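Local atomic coordinates of catechol 2,3-dioxygenase (Rhodococcus sp., PDB entry 2WL9), a protein that probably uses a bound iron ion and molecular oxygen to cleave the ring of catechols beside their paired hydroxyls, a step in breaking down aromatic hydrocarbons. Residues 78-87 with 161-169. Numbering follows the deposited sequence.
Sequences LAEQLKNAGI and TRFYRLLGL
A chi1 of -175° swings CG of Leu166 opposite its own backbone N, and with an extended second torsion the side chain reaches out from helix 157-167 into the side of helix 72-84, while Ile87, its CG1 anti to the carbonyl carbon (chi1 -66°), sends CD1 back to meet it. The contact is an apolar helix-helix packing between the two halves of a type I extradiol dioxygenase, joining the N-terminal vicinal-oxygen-chelate region to the half that carries the iron. The short helical segments run roughly antiparallel, at 146°, their axes approaching to 10.7 Å, a spacing bridged by the branched side chain of Leu166. Its two methyls divide the work: CD2 lies 3.9 Å from Leu82 CD2 and also rests on CB of Gln81, whereas CD1 meets Ile87 CD1 tip to tip at 3.8 Å. Gln81 suits the margin: its aliphatic base packs here while the extended chain carries the amide along the flank of Leu166, NE2 ending 4.2 Å from Leu166 O, too long for a hydrogen bond. Ile87 can turn in toward Leu166 because the chain leaves helix 72-84 through a Schellman motif at Gly86, whose positive phi favours glycine. The same CD1 approaches the edge of the Phe163 ring, 4.1 Å from Phe163 CD1, and Leu108 of strand 104-109 touches Leu82, Ile87 and Phe163. Leu78 CD2 lies 3.7 Å from Leu166 O, covering backbone at the C-terminal end of the opposing helix. The single methyl of Ala85 leaves room for the Leu166 branch that faces Ile87, its CB 3.6 Å from Leu166 CD1.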
# COMPACT_ATOMS: atom_id res chain seq x y z
N LEU C 78 37.51 -11.97 0.08
CA LEU C 78 38.16 -10.71 0.44
C LEU C 78 39.64 -10.90 0.76
O LEU C 78 40.49 -10.12 0.31
CB LEU C 78 37.46 -10.04 1.62
CG LEU C 78 36.46 -8.93 1.28
CD1 LEU C 78 36.00 -8.25 2.55
CD2 LEU C 78 37.09 -7.90 0.34
N ALA C 79 39.94 -11.93 1.55
CA ALA C 79 41.31 -12.30 1.89
C ALA C 79 42.12 -12.59 0.63
O ALA C 79 43.27 -12.15 0.51
CB ALA C 79 41.31 -13.52 2.82
N GLU C 80 41.51 -13.30 -0.32
CA GLU C 80 42.15 -13.61 -1.59
C GLU C 80 42.48 -12.33 -2.38
O GLU C 80 43.54 -12.24 -2.99
CB GLU C 80 41.29 -14.56 -2.42
CG GLU C 80 42.10 -15.51 -3.30
CD GLU C 80 42.84 -16.56 -2.48
OE1 GLU C 80 44.07 -16.42 -2.32
OE2 GLU C 80 42.20 -17.52 -1.99
N GLN C 81 41.56 -11.36 -2.33
CA GLN C 81 41.76 -10.05 -2.94
C GLN C 81 42.91 -9.28 -2.28
O GLN C 81 43.69 -8.61 -2.96
CB GLN C 81 40.46 -9.22 -2.90
CG GLN C 81 39.38 -9.69 -3.88
CD GLN C 81 38.12 -8.82 -3.85
OE1 GLN C 81 37.20 -9.05 -3.05
NE2 GLN C 81 38.06 -7.84 -4.75
N LEU C 82 43.04 -9.39 -0.96
CA LEU C 82 44.14 -8.78 -0.22
C LEU C 82 45.48 -9.40 -0.62
O LEU C 82 46.47 -8.69 -0.84
CB LEU C 82 43.93 -8.90 1.29
CG LEU C 82 42.74 -8.15 1.90
CD1 LEU C 82 42.49 -8.62 3.34
CD2 LEU C 82 42.95 -6.64 1.86
N LYS C 83 45.50 -10.73 -0.71
CA LYS C 83 46.68 -11.47 -1.13
C LYS C 83 47.10 -11.11 -2.56
O LYS C 83 48.30 -11.00 -2.84
CB LYS C 83 46.43 -12.98 -0.99
CG LYS C 83 47.66 -13.85 -1.25
CD LYS C 83 47.38 -15.32 -0.99
CE LYS C 83 48.47 -16.20 -1.58
NZ LYS C 83 48.31 -17.63 -1.19
N ASN C 84 46.13 -10.91 -3.45
CA ASN C 84 46.40 -10.51 -4.84
C ASN C 84 46.98 -9.11 -4.95
O ASN C 84 47.82 -8.84 -5.81
CB ASN C 84 45.14 -10.61 -5.69
CG ASN C 84 44.71 -12.05 -5.94
OD1 ASN C 84 45.47 -12.99 -5.71
ND2 ASN C 84 43.49 -12.22 -6.44
N ALA C 85 46.52 -8.23 -4.06
CA ALA C 85 46.98 -6.85 -4.00
C ALA C 85 48.30 -6.71 -3.23
O ALA C 85 48.83 -5.61 -3.10
CB ALA C 85 45.90 -5.96 -3.37
N GLY C 86 48.81 -7.82 -2.72
CA GLY C 86 50.04 -7.81 -1.93
C GLY C 86 49.88 -7.08 -0.61
O GLY C 86 50.81 -6.42 -0.13
N ILE C 87 48.69 -7.18 -0.02
CA ILE C 87 48.43 -6.56 1.28
C ILE C 87 48.55 -7.63 2.35
O ILE C 87 47.86 -8.65 2.30
CB ILE C 87 47.04 -5.88 1.34
CG1 ILE C 87 46.99 -4.70 0.37
CG2 ILE C 87 46.72 -5.42 2.77
CD1 ILE C 87 45.59 -4.22 0.05
N THR C 161 41.74 5.58 -0.33
CA THR C 161 40.56 5.38 -1.18
C THR C 161 40.65 4.05 -1.93
O THR C 161 39.69 3.28 -1.92
CB THR C 161 40.31 6.55 -2.15
OG1 THR C 161 40.35 7.78 -1.42
CG2 THR C 161 38.94 6.42 -2.78
N ARG C 162 41.81 3.77 -2.53
CA ARG C 162 42.03 2.50 -3.25
C ARG C 162 41.87 1.28 -2.34
O ARG C 162 41.24 0.29 -2.73
CB ARG C 162 43.41 2.47 -3.91
CG ARG C 162 43.63 3.52 -4.98
CD ARG C 162 44.98 3.32 -5.66
NE ARG C 162 45.39 4.51 -6.41
CZ ARG C 162 46.32 5.37 -6.01
NH1 ARG C 162 46.96 5.19 -4.86
NH2 ARG C 162 46.62 6.41 -6.77
N PHE C 163 42.44 1.36 -1.14
CA PHE C 163 42.32 0.29 -0.14
C PHE C 163 40.86 -0.00 0.18
O PHE C 163 40.40 -1.14 0.07
CB PHE C 163 43.10 0.67 1.13
CG PHE C 163 42.87 -0.27 2.28
CD1 PHE C 163 43.51 -1.51 2.33
CD2 PHE C 163 42.04 0.09 3.34
CE1 PHE C 163 43.31 -2.38 3.39
CE2 PHE C 163 41.83 -0.78 4.42
CZ PHE C 163 42.47 -2.02 4.44
N TYR C 164 40.12 1.03 0.57
CA TYR C 164 38.73 0.85 0.94
C TYR C 164 37.82 0.43 -0.22
O TYR C 164 36.85 -0.27 -0.00
CB TYR C 164 38.20 2.05 1.72
CG TYR C 164 38.78 2.10 3.12
CD1 TYR C 164 38.41 1.16 4.09
CD2 TYR C 164 39.73 3.06 3.46
CE1 TYR C 164 38.95 1.19 5.36
CE2 TYR C 164 40.29 3.10 4.73
CZ TYR C 164 39.89 2.16 5.67
OH TYR C 164 40.43 2.20 6.94
N ARG C 165 38.17 0.83 -1.45
CA ARG C 165 37.43 0.34 -2.62
C ARG C 165 37.60 -1.17 -2.77
O ARG C 165 36.64 -1.86 -3.11
CB ARG C 165 37.85 1.07 -3.90
CG ARG C 165 37.32 2.48 -3.96
CD ARG C 165 37.32 3.08 -5.35
NE ARG C 165 36.85 4.46 -5.30
CZ ARG C 165 37.54 5.52 -5.73
NH1 ARG C 165 38.74 5.36 -6.28
NH2 ARG C 165 37.02 6.74 -5.61
N LEU C 166 38.80 -1.67 -2.50
CA LEU C 166 39.08 -3.10 -2.54
C LEU C 166 38.21 -3.84 -1.52
O LEU C 166 37.70 -4.93 -1.80
CB LEU C 166 40.57 -3.37 -2.27
CG LEU C 166 41.17 -4.79 -2.37
CD1 LEU C 166 42.68 -4.68 -2.40
CD2 LEU C 166 40.77 -5.69 -1.21
N LEU C 167 38.05 -3.24 -0.34
CA LEU C 167 37.18 -3.80 0.71
C LEU C 167 35.71 -3.85 0.29
O LEU C 167 34.93 -4.62 0.86
CB LEU C 167 37.34 -3.03 2.03
CG LEU C 167 38.19 -3.72 3.11
CD1 LEU C 167 39.59 -4.00 2.63
CD2 LEU C 167 38.23 -2.90 4.41
N GLY C 168 35.35 -3.06 -0.71
CA GLY C 168 33.99 -3.01 -1.21
C GLY C 168 33.21 -1.74 -0.89
O GLY C 168 32.05 -1.61 -1.28
N LEU C 169 33.84 -0.81 -0.16
CA LEU C 169 33.20 0.48 0.05
C LEU C 169 33.24 1.30 -1.24
O LEU C 169 34.11 1.10 -2.09
CB LEU C 169 33.83 1.26 1.20
CG LEU C 169 33.53 0.70 2.59
CD1 LEU C 169 34.80 0.21 3.23
CD2 LEU C 169 32.88 1.78 3.43